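Local coordinates for protein methylthioribose-1-phosphate isomerase (Saccharomyces cerevisiae, PDB 1W2W) that catalyses the interconversion of 5-methylthioribose 1-phosphate and 5-methylthioribulose 1-phosphate in methionine salvage, this chain being the N-terminal half of the enzyme, at residues Met48-Ala53 with Ala57-Leu62; Thr81-Ser84 with Ser90-Thr93; Arg98-Leu103 with Glu118-Leu123; Cys181-Leu186 with Gly192-Val197. One frame throughout, in Å; residues are numbered along the deposited sequence.

Contact 1: residues Met48-Ala53 with Ala57-Leu62; sequences MQVRGA and AIVGSL. With SO4 (sulfate ion), chain I.
Val50 and Val59 meet tip to tip where the loop leading into helix 53-73 folds against that helix's own first turns, with Gly52 at the N-cap and a sulfate held by the loop. The apolar part is a single methyl pair, Val50 CG1 to Val59 CG1 at 3.9 Å, buried beside Val44 of helix 38-46. The backbone part is a helical bond of the first turn, from Ala57 N to Ala53 O at 3.3 Å, nearly straight at 166°.

The polar part gathers round the sulfate. Arg51 CG sits between its backbone N and carbonyl carbon (chi1 35°), and two further bends curl the chain back until the guanidinium meets sulfate O3 with its edge, in plane. NE gives the shorter bond, 2.9 Å to O3, and NH2 adds a longer one to the same oxygen. Gly52 N reaches sulfate O1 at 2.9 Å, so the backbone holds one corner of the anion and two nitrogens of the Arg51 side chain hold another; Arg106 and residues of another protein chain are also bonded to it. The CE methyl of Met48, a selenomethionine, lies 3.3 Å from sulfate O2. A leucine in place of Arg51 would probably deprive O3 of both donors and leave Asn182 O without its NH2 partner. The sulfate probably comes from the crystallisation liquor, yet its setting is consistent with a site for the substrate's phosphate. Deeper in the helix, Ala57 O takes Ser61 N on one face of its plane and Ser61 OG on the other, the latter at 2.8 Å.

Contact 2: residues Thr81-Ser84 with Ser90-Thr93; sequences TLYS and STKT
Tyr83 and Thr91 are brought together by two similar first torsions. In Tyr83, CG stands beside the backbone N and opposite the carbonyl carbon (chi1 -71°), which carries the ring along the helix; in Thr91 the hydroxyl takes that place (chi1 -67°), and the methyl, anti to N, is turned to the ring. The two side chains cross at about a right angle. The ring offers its edge: CE1 lies 3.6 Å from Thr91 O, which sits in the ring plane, while CD1 touches Thr91 CG2 at 3.9 Å. Beyond the ring, Tyr83 OH is hydrogen-bonded to Glu67 of helix 53-73, fixing the far end of the side chain.

The loop between helix 53-73 and helix 88-103 folds back along the first turns of the helix it leads into, a local loop-helix packing in the helical part of the chain. Thr91 OG1 comes within 3.2 Å of Ser84 O, but its hydrogen bond goes to Asn87 O, in the turn that joins the two segments. Asn87 OD1 in turn receives Ser90 N.

Water does the bridging between the two partly exposed serines. One molecule accepts from Ser84 N at 2.8 Å and donates weakly to Ser90 O. A second donates to Ser90 OG at 2.6 Å and is also bonded to Ser84 OG, 3.1 Å away. Between these two bridges the CB atoms of Ser84 and Ser90 touch directly at 4.0 Å.

Contact 3: residues Arg98-Leu103 with Glu118-Leu123; sequences RLDFLL and EIKNIL
Lys120 reaches across to Asp100 and ends in a salt bridge, NZ to OD1 at 2.7 Å, the carboxylate using the syn lone pair of OD1, on the side of its other oxygen. The two side chains cross at about a right angle, and the ammonium comes to OD1 alone. OD2 stays 3.8 Å from the same NZ, and the grip is therefore one-sided.

On its way the lysine passes Leu99, the two chains sliding by each other in opposite directions. Lys120 CG lies 3.8 Å from Leu99 CD1, and CE comes to 4.1 Å from Leu99 CB, so the aliphatic part of the lysine covers the leucine while its charge goes outward. Beyond CG the lysine is fully extended, which gives it the reach to span the gap. Leu99 CD1 also approaches Ile119 CG2, at 4.4 Å a loose contact. An alanine at Lys120 would probably leave Asp100 without its counter-charge and strip the cover from Leu99.

Further out, helix 53-73 backs the apolar pair: Val64 packs on Leu99 and Ser61 on Ile119. Asn96, one turn before Asp100 on the same helix, touches the lysine. Phe132 of helix 129-168 lies against Leu123, which also meets Trp88 and Lys92.

The axes of the two short segments come no closer than 11.8 Å and run at 174°, almost exactly antiparallel. Consecutive helices running antiparallel, here 88-103 and 111-124, widely spaced and joined by long side chains, form an alpha-alpha hairpin in the helical part of this chain.

Contact 4: residues Cys181-Leu186 with Gly192-Val197; sequences CNTGSL and GTALGV
Thr183 faces the start of helix 194-210 and meets it with both its oxygens. Its hydroxyl is set between the backbone N and carbonyl carbon (chi1 57°), which turns OG1 onto the first helical turn: Leu195 N donates to it at 2.9 Å, in a bent bond of 139°. The carbonyl works alongside, with Thr193 N meeting Thr183 O at 2.8 Å nearly along the C=O axis. Thr193 occupies the N-cap position but its own side chain makes no capping bond; here the loop threonine supplies the side-chain oxygen for Leu195 N.

Round these two bonds the side chains fit closely. Those of Thr183 and Thr193 cross at about a right angle, Thr193 OG1 lying 3.4 Å from Thr183 CB. The methyl of Ala194 abuts Thr183 OG1 at 3.4 Å as well. Leu195, its CG turned away from the backbone N, extends past the threonine and lays CD2 against Gly184 CA at 3.7 Å.

Two glycines permit this closeness. Gly192 CA is 3.0 Å from Thr183 O, and a side chain on it would run into that oxygen and into Gly184 CA. On Gly184, a CB would collide with Leu195 CD2. Gly184 N is buried by this contact with no partner in the model.

Residues of another protein chain bond to Cys181 N and O and to Ser185 N. The loop runs from strand 174-179 to helix 194-210, a strand-loop-helix element consistent with a Rossmann-like fold, and carries Cys181, the predicted transition-state stabiliser.

How the contacts relate
Contacts 1 and 4 lie far apart in sequence yet meet at the sulfate site, their centres 15 Å apart. Arg51 NH2, already turned to the sulfate, also lies 2.9 Å from Asn182 O, a probable hydrogen bond, and sulfate O4 comes within 4.1 Å of Cys181 SG. If the anion marks the substrate's phosphate, the two loops together probably frame the active site. Contact 3 backs contact 1 from the other side, with centres 14 Å apart, as Leu102 and Ile119 pack on Gly60 and Ser61. Contact 2 shares helix 88-103 with contact 3, centres 14 Å apart, with Leu82 and Tyr83 touching Arg98; its centre is 38 Å from that of contact 4, across the centre of the chain.

Contact 1: residues Met48-Ala53 with Ala57-Leu62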
loop_
_atom_site.group_PDB
_atom_site.type_symbol
_atom_site.label_atom_id
_atom_site.label_comp_id
_atom_site.label_asym_id
_atom_site.label_seq_id
_atom_site.Cartn_x
_atom_site.Cartn_y
_atom_site.Cartn_z
HETATM N N MSE A 48 1.262 20.043 1.886
HETATM C CA MSE A 48 2.210 19.052 1.346
HETATM C C MSE A 48 2.521 19.244 -0.135
HETATM O O MSE A 48 2.877 18.304 -0.866
HETATM C CB MSE A 48 1.776 17.625 1.669
HETATM C CG MSE A 48 1.766 17.367 3.166
HETATM SE SE MSE A 48 1.354 15.518 3.646
HETATM C CE MSE A 48 3.001 14.602 3.010
ATOM N N GLN A 49 2.405 20.490 -0.577
ATOM C CA GLN A 49 2.899 20.860 -1.886
ATOM C C GLN A 49 4.419 20.864 -1.874
ATOM O O GLN A 49 5.036 20.482 -2.860
ATOM C CB GLN A 49 2.384 22.232 -2.306
ATOM C CG GLN A 49 0.903 22.243 -2.632
ATOM C CD GLN A 49 0.411 23.648 -2.877
ATOM O OE1 GLN A 49 0.407 24.461 -1.958
ATOM N NE2 GLN A 49 0.011 23.944 -4.112
ATOM N N VAL A 50 5.008 21.285 -0.759
ATOM C CA VAL A 50 6.404 20.967 -0.462
ATOM C C VAL A 50 6.370 19.975 0.692
ATOM O O VAL A 50 5.640 20.174 1.672
ATOM C CB VAL A 50 7.180 22.229 -0.001
ATOM C CG1 VAL A 50 8.615 21.867 0.372
ATOM C CG2 VAL A 50 7.184 23.300 -1.089
ATOM N N ARG A 51 7.152 18.902 0.597
ATOM C CA ARG A 51 7.279 18.007 1.737
ATOM C C ARG A 51 8.656 17.367 1.712
ATOM O O ARG A 51 9.467 17.671 0.832
ATOM C CB ARG A 51 6.149 16.965 1.779
ATOM C CG ARG A 51 5.649 16.461 0.412
ATOM C CD ARG A 51 6.734 15.794 -0.430
ATOM N NE ARG A 51 7.409 14.742 0.329
ATOM C CZ ARG A 51 8.597 14.225 0.035
ATOM N NH1 ARG A 51 9.273 14.649 -1.024
ATOM N NH2 ARG A 51 9.112 13.269 0.811
ATOM N N GLY A 52 8.942 16.513 2.683
ATOM C CA GLY A 52 10.326 16.140 2.919
ATOM C C GLY A 52 10.918 17.007 4.011
ATOM O O GLY A 52 10.873 18.236 3.931
ATOM N N ALA A 53 11.473 16.377 5.041
ATOM C CA ALA A 53 11.817 17.142 6.243
ATOM C C ALA A 53 12.712 18.367 5.992
ATOM O O ALA A 53 12.373 19.477 6.425
ATOM C CB ALA A 53 12.418 16.242 7.324
ATOM N N ALA A 57 11.895 22.675 6.055
ATOM C CA ALA A 57 12.704 23.679 6.753
ATOM C C ALA A 57 13.227 24.757 5.814
ATOM O O ALA A 57 13.258 25.946 6.156
ATOM C CB ALA A 57 13.858 23.019 7.480
ATOM N N ILE A 58 13.665 24.352 4.626
ATOM C CA ILE A 58 14.201 25.316 3.670
ATOM C C ILE A 58 13.122 26.257 3.131
ATOM O O ILE A 58 13.322 27.477 3.111
ATOM C CB ILE A 58 14.934 24.601 2.503
ATOM C CG1 ILE A 58 16.216 23.928 3.019
ATOM C CG2 ILE A 58 15.274 25.608 1.385
ATOM C CD1 ILE A 58 16.741 22.817 2.094
ATOM N N VAL A 59 11.987 25.717 2.689
ATOM C CA VAL A 59 10.921 26.610 2.203
ATOM C C VAL A 59 10.375 27.513 3.308
ATOM O O VAL A 59 10.093 28.697 3.067
ATOM C CB VAL A 59 9.766 25.884 1.475
ATOM C CG1 VAL A 59 8.840 25.185 2.470
ATOM C CG2 VAL A 59 8.926 26.914 0.687
ATOM N N GLY A 60 10.243 26.967 4.514
ATOM C CA GLY A 60 9.825 27.756 5.669
ATOM C C GLY A 60 10.761 28.933 5.920
ATOM O O GLY A 60 10.318 30.090 6.024
ATOM N N SER A 61 12.055 28.629 6.017
ATOM C CA SER A 61 13.091 29.636 6.206
ATOM C C SER A 61 13.075 30.681 5.083
ATOM O O SER A 61 13.115 31.877 5.346
ATOM C CB SER A 61 14.467 28.971 6.299
ATOM O OG SER A 61 14.523 28.112 7.427
ATOM N N LEU A 62 13.017 30.224 3.837
ATOM C CA LEU A 62 12.984 31.116 2.688
ATOM C C LEU A 62 11.765 32.034 2.707
ATOM O O LEU A 62 11.867 33.204 2.316
ATOM C CB LEU A 62 13.049 30.340 1.367
ATOM C CG LEU A 62 14.424 29.775 1.018
ATOM C CD1 LEU A 62 14.289 28.814 -0.156
ATOM C CD2 LEU A 62 15.404 30.880 0.668
HETATM S S SO4 I . 6.766 13.839 4.235
HETATM O O1 SO4 I . 7.115 15.244 4.472
HETATM O O2 SO4 I . 5.518 13.551 4.945
HETATM O O3 SO4 I . 6.550 13.622 2.817
HETATM O O4 SO4 I . 7.830 12.993 4.762
#

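Contact 2: residues Thr81-Ser84 with Ser90-Thr93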
loop_
_atom_site.group_PDB
_atom_site.type_symbol
_atom_site.label_atom_id
_atom_site.label_comp_id
_atom_site.label_asym_id
_atom_site.label_seq_id
_atom_site.Cartn_x
_atom_site.Cartn_y
_atom_site.Cartn_z
ATOM N N THR A 81 1.038 45.591 6.001
ATOM C CA THR A 81 0.106 46.282 6.889
ATOM C C THR A 81 -0.140 45.530 8.186
ATOM O O THR A 81 -0.777 46.061 9.098
ATOM C CB THR A 81 -1.226 46.614 6.195
ATOM O OG1 THR A 81 -1.974 45.411 5.973
ATOM C CG2 THR A 81 -0.972 47.161 4.792
ATOM N N LEU A 82 0.373 44.301 8.268
ATOM C CA LEU A 82 0.334 43.534 9.508
ATOM C C LEU A 82 1.311 44.105 10.519
ATOM O O LEU A 82 1.216 43.819 11.714
ATOM C CB LEU A 82 0.678 42.067 9.249
ATOM C CG LEU A 82 -0.291 41.261 8.380
ATOM C CD1 LEU A 82 0.227 39.835 8.201
ATOM C CD2 LEU A 82 -1.705 41.258 8.953
ATOM N N TYR A 83 2.251 44.907 10.027
ATOM C CA TYR A 83 3.386 45.353 10.833
ATOM C C TYR A 83 3.297 46.828 11.194
ATOM O O TYR A 83 2.928 47.653 10.363
ATOM C CB TYR A 83 4.700 45.119 10.090
ATOM C CG TYR A 83 5.088 43.659 9.970
ATOM C CD1 TYR A 83 5.927 43.066 10.909
ATOM C CD2 TYR A 83 4.614 42.876 8.923
ATOM C CE1 TYR A 83 6.293 41.728 10.807
ATOM C CE2 TYR A 83 4.972 41.541 8.810
ATOM C CZ TYR A 83 5.811 40.971 9.757
ATOM O OH TYR A 83 6.169 39.641 9.650
ATOM N N SER A 84 3.654 47.146 12.435
ATOM C CA SER A 84 3.934 48.521 12.838
ATOM C C SER A 84 5.418 48.834 12.608
ATOM O O SER A 84 6.250 48.663 13.514
ATOM C CB SER A 84 3.546 48.711 14.311
ATOM O OG SER A 84 3.826 50.022 14.761
ATOM N N SER A 90 8.003 46.451 18.052
ATOM C CA SER A 90 6.658 46.093 17.610
ATOM C C SER A 90 6.711 45.181 16.381
ATOM O O SER A 90 5.922 44.239 16.265
ATOM C CB SER A 90 5.820 47.344 17.325
ATOM O OG SER A 90 5.698 48.153 18.489
ATOM N N THR A 91 7.647 45.466 15.483
ATOM C CA THR A 91 7.865 44.649 14.286
ATOM C C THR A 91 8.215 43.206 14.662
ATOM O O THR A 91 7.612 42.246 14.166
ATOM C CB THR A 91 8.989 45.272 13.442
ATOM O OG1 THR A 91 8.545 46.532 12.921
ATOM C CG2 THR A 91 9.297 44.428 12.183
ATOM N N LYS A 92 9.189 43.062 15.554
ATOM C CA LYS A 92 9.587 41.741 16.050
ATOM C C LYS A 92 8.458 40.930 16.677
ATOM O O LYS A 92 8.385 39.715 16.492
ATOM C CB LYS A 92 10.758 41.877 17.029
ATOM C CG LYS A 92 12.058 42.221 16.331
ATOM C CD LYS A 92 13.240 42.070 17.275
ATOM C CE LYS A 92 13.310 43.255 18.232
ATOM N NZ LYS A 92 14.548 43.163 19.055
ATOM N N THR A 93 7.577 41.585 17.425
ATOM C CA THR A 93 6.429 40.907 18.016
ATOM C C THR A 93 5.558 40.199 16.973
ATOM O O THR A 93 5.183 39.037 17.141
ATOM C CB THR A 93 5.583 41.916 18.807
ATOM O OG1 THR A 93 6.363 42.384 19.914
ATOM C CG2 THR A 93 4.378 41.223 19.459
HETATM O O HOH W 1 3.981 45.307 14.491
HETATM O O HOH W 2 3.715 49.639 17.812
#

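Contact 3: residues Arg98-Leu103 with Glu118-Leu123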
loop_
_atom_site.group_PDB
_atom_site.type_symbol
_atom_site.label_atom_id
_atom_site.label_comp_id
_atom_site.label_asym_id
_atom_site.label_seq_id
_atom_site.Cartn_x
_atom_site.Cartn_y
_atom_site.Cartn_z
ATOM N N ARG A 98 4.317 35.334 13.623
ATOM C CA ARG A 98 4.219 34.686 12.321
ATOM C C ARG A 98 5.178 33.496 12.193
ATOM O O ARG A 98 4.862 32.513 11.511
ATOM C CB ARG A 98 4.381 35.711 11.193
ATOM C CG ARG A 98 3.118 36.553 11.048
ATOM C CD ARG A 98 3.245 37.710 10.096
ATOM N NE ARG A 98 3.288 37.274 8.699
ATOM C CZ ARG A 98 2.267 36.746 8.046
ATOM N NH1 ARG A 98 1.097 36.570 8.650
ATOM N NH2 ARG A 98 2.414 36.401 6.776
ATOM N N LEU A 99 6.325 33.571 12.865
ATOM C CA LEU A 99 7.199 32.399 13.002
ATOM C C LEU A 99 6.555 31.249 13.769
ATOM O O LEU A 99 6.695 30.084 13.389
ATOM C CB LEU A 99 8.560 32.780 13.599
ATOM C CG LEU A 99 9.417 33.762 12.800
ATOM C CD1 LEU A 99 10.611 34.211 13.647
ATOM C CD2 LEU A 99 9.892 33.117 11.490
ATOM N N ASP A 100 5.842 31.563 14.845
ATOM C CA ASP A 100 5.043 30.558 15.541
ATOM C C ASP A 100 3.929 29.958 14.678
ATOM O O ASP A 100 3.666 28.758 14.744
ATOM C CB ASP A 100 4.485 31.108 16.867
ATOM C CG ASP A 100 5.583 31.520 17.845
ATOM O OD1 ASP A 100 6.756 31.126 17.659
ATOM O OD2 ASP A 100 5.363 32.251 18.839
ATOM N N PHE A 101 3.277 30.790 13.867
ATOM C CA PHE A 101 2.268 30.313 12.919
ATOM C C PHE A 101 2.914 29.311 11.954
ATOM O O PHE A 101 2.413 28.189 11.767
ATOM C CB PHE A 101 1.676 31.514 12.173
ATOM C CG PHE A 101 0.738 31.157 11.055
ATOM C CD1 PHE A 101 -0.384 30.374 11.289
ATOM C CD2 PHE A 101 0.987 31.610 9.770
ATOM C CE1 PHE A 101 -1.247 30.048 10.255
ATOM C CE2 PHE A 101 0.124 31.289 8.730
ATOM C CZ PHE A 101 -0.993 30.510 8.975
ATOM N N LEU A 102 4.032 29.716 11.359
ATOM C CA LEU A 102 4.748 28.856 10.404
ATOM C C LEU A 102 5.108 27.514 11.035
ATOM O O LEU A 102 4.919 26.457 10.420
ATOM C CB LEU A 102 6.022 29.553 9.910
ATOM C CG LEU A 102 6.862 28.802 8.870
ATOM C CD1 LEU A 102 5.970 28.484 7.674
ATOM C CD2 LEU A 102 8.019 29.690 8.421
ATOM N N LEU A 103 5.629 27.566 12.261
ATOM C CA LEU A 103 5.975 26.366 13.020
ATOM C C LEU A 103 4.805 25.390 13.135
ATOM O O LEU A 103 4.998 24.170 13.141
ATOM C CB LEU A 103 6.473 26.735 14.422
ATOM C CG LEU A 103 6.839 25.568 15.341
ATOM C CD1 LEU A 103 8.152 24.949 14.872
ATOM C CD2 LEU A 103 6.955 26.037 16.780
ATOM N N GLU A 118 16.851 28.955 15.175
ATOM C CA GLU A 118 18.021 29.684 14.723
ATOM C C GLU A 118 17.617 31.043 14.160
ATOM O O GLU A 118 18.269 32.050 14.451
ATOM C CB GLU A 118 18.808 28.878 13.687
ATOM C CG GLU A 118 20.184 29.443 13.354
ATOM C CD GLU A 118 20.958 29.933 14.568
ATOM O OE1 GLU A 118 21.082 29.184 15.563
ATOM O OE2 GLU A 118 21.453 31.076 14.520
ATOM N N ILE A 119 16.543 31.079 13.369
ATOM C CA ILE A 119 16.089 32.358 12.814
ATOM C C ILE A 119 15.680 33.321 13.940
ATOM O O ILE A 119 15.997 34.517 13.880
ATOM C CB ILE A 119 14.955 32.173 11.792
ATOM C CG1 ILE A 119 15.484 31.448 10.547
ATOM C CG2 ILE A 119 14.314 33.537 11.443
ATOM C CD1 ILE A 119 14.404 30.902 9.614
ATOM N N LYS A 120 14.993 32.807 14.958
ATOM C CA LYS A 120 14.662 33.637 16.125
ATOM C C LYS A 120 15.898 34.177 16.848
ATOM O O LYS A 120 15.908 35.333 17.308
ATOM C CB LYS A 120 13.772 32.886 17.112
ATOM C CG LYS A 120 12.330 32.775 16.662
ATOM C CD LYS A 120 11.452 32.273 17.789
ATOM C CE LYS A 120 10.023 32.096 17.330
ATOM N NZ LYS A 120 9.170 31.886 18.530
ATOM N N ASN A 121 16.931 33.347 16.958
ATOM C CA ASN A 121 18.197 33.788 17.539
ATOM C C ASN A 121 18.850 34.883 16.708
ATOM O O ASN A 121 19.416 35.846 17.243
ATOM C CB ASN A 121 19.167 32.614 17.682
ATOM C CG ASN A 121 18.829 31.730 18.863
ATOM O OD1 ASN A 121 18.165 32.166 19.807
ATOM N ND2 ASN A 121 19.276 30.480 18.815
ATOM N N ILE A 122 18.773 34.742 15.389
ATOM C CA ILE A 122 19.249 35.798 14.514
ATOM C C ILE A 122 18.421 37.068 14.706
ATOM O O ILE A 122 18.979 38.164 14.783
ATOM C CB ILE A 122 19.251 35.354 13.047
ATOM C CG1 ILE A 122 20.297 34.249 12.850
ATOM C CG2 ILE A 122 19.582 36.541 12.136
ATOM C CD1 ILE A 122 20.194 33.561 11.495
ATOM N N LEU A 123 17.103 36.924 14.786
ATOM C CA LEU A 123 16.237 38.089 14.948
ATOM C C LEU A 123 16.583 38.836 16.234
ATOM O O LEU A 123 16.621 40.071 16.250
ATOM C CB LEU A 123 14.767 37.674 14.955
ATOM C CG LEU A 123 13.705 38.769 15.020
ATOM C CD1 LEU A 123 13.836 39.806 13.919
ATOM C CD2 LEU A 123 12.314 38.157 15.030
#

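Contact 4: residues Cys181-Leu186 with Gly192-Val197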
loop_
_atom_site.group_PDB
_atom_site.type_symbol
_atom_site.label_atom_id
_atom_site.label_comp_id
_atom_site.label_asym_id
_atom_site.label_seq_id
_atom_site.Cartn_x
_atom_site.Cartn_y
_atom_site.Cartn_z
ATOM N N CYS A 181 9.374 6.034 0.956
ATOM C CA CYS A 181 9.074 7.465 0.904
ATOM C C CYS A 181 9.892 8.138 -0.199
ATOM O O CYS A 181 10.293 7.486 -1.175
ATOM C CB CYS A 181 9.314 8.152 2.254
ATOM S SG CYS A 181 8.309 9.656 2.489
ATOM N N ASN A 182 10.121 9.436 -0.033
ATOM C CA ASN A 182 10.989 10.170 -0.942
ATOM C C ASN A 182 12.005 10.968 -0.129
ATOM O O ASN A 182 11.642 11.799 0.718
ATOM C CB ASN A 182 10.204 11.080 -1.902
ATOM C CG ASN A 182 11.133 11.952 -2.744
ATOM O OD1 ASN A 182 11.378 13.120 -2.416
ATOM N ND2 ASN A 182 11.687 11.378 -3.806
ATOM N N THR A 183 13.277 10.701 -0.399
ATOM C CA THR A 183 14.360 11.337 0.339
ATOM C C THR A 183 15.403 11.905 -0.615
ATOM O O THR A 183 16.576 12.036 -0.249
ATOM C CB THR A 183 15.029 10.333 1.281
ATOM O OG1 THR A 183 15.501 9.208 0.522
ATOM C CG2 THR A 183 14.006 9.763 2.271
ATOM N N GLY A 184 14.980 12.247 -1.829
ATOM C CA GLY A 184 15.930 12.634 -2.862
ATOM C C GLY A 184 16.037 14.145 -3.015
ATOM O O GLY A 184 15.926 14.894 -2.048
ATOM N N SER A 185 16.256 14.589 -4.245
ATOM C CA SER A 185 16.304 16.021 -4.525
ATOM C C SER A 185 14.939 16.657 -4.308
ATOM O O SER A 185 14.851 17.855 -4.036
ATOM C CB SER A 185 16.788 16.247 -5.957
ATOM O OG SER A 185 18.082 15.683 -6.115
ATOM N N LEU A 186 13.874 15.862 -4.405
ATOM C CA LEU A 186 12.548 16.409 -4.145
ATOM C C LEU A 186 12.228 16.654 -2.673
ATOM O O LEU A 186 11.254 17.344 -2.366
ATOM C CB LEU A 186 11.451 15.575 -4.822
ATOM C CG LEU A 186 11.472 15.620 -6.355
ATOM C CD1 LEU A 186 10.658 14.462 -6.946
ATOM C CD2 LEU A 186 10.940 16.966 -6.867
ATOM N N GLY A 192 19.997 14.321 -1.669
ATOM C CA GLY A 192 19.099 13.589 -0.789
ATOM C C GLY A 192 19.830 12.833 0.310
ATOM O O GLY A 192 21.066 12.841 0.385
ATOM N N THR A 193 19.046 12.165 1.150
ATOM C CA THR A 193 19.579 11.475 2.315
ATOM C C THR A 193 19.628 9.984 2.010
ATOM O O THR A 193 20.631 9.524 1.484
ATOM C CB THR A 193 18.785 11.808 3.582
ATOM O OG1 THR A 193 17.393 11.487 3.399
ATOM C CG2 THR A 193 18.814 13.311 3.820
ATOM N N ALA A 194 18.577 9.223 2.295
ATOM C CA ALA A 194 18.628 7.805 1.921
ATOM C C ALA A 194 18.837 7.650 0.406
ATOM O O ALA A 194 19.617 6.806 -0.029
ATOM C CB ALA A 194 17.382 7.042 2.400
ATOM N N LEU A 195 18.152 8.453 -0.405
ATOM C CA LEU A 195 18.358 8.369 -1.853
ATOM C C LEU A 195 19.760 8.851 -2.232
ATOM O O LEU A 195 20.297 8.422 -3.250
ATOM C CB LEU A 195 17.281 9.111 -2.658
ATOM C CG LEU A 195 17.162 8.653 -4.121
ATOM C CD1 LEU A 195 16.637 7.219 -4.198
ATOM C CD2 LEU A 195 16.242 9.590 -4.897
ATOM N N GLY A 196 20.344 9.716 -1.407
ATOM C CA GLY A 196 21.740 10.113 -1.564
ATOM C C GLY A 196 22.691 8.931 -1.480
ATOM O O GLY A 196 23.603 8.775 -2.294
ATOM N N VAL A 197 22.475 8.089 -0.481
ATOM C CA VAL A 197 23.287 6.888 -0.314
ATOM C C VAL A 197 23.129 5.990 -1.524
ATOM O O VAL A 197 24.098 5.419 -2.022
ATOM C CB VAL A 197 22.879 6.101 0.949
ATOM C CG1 VAL A 197 23.628 4.752 1.003
ATOM C CG2 VAL A 197 23.186 6.935 2.195
#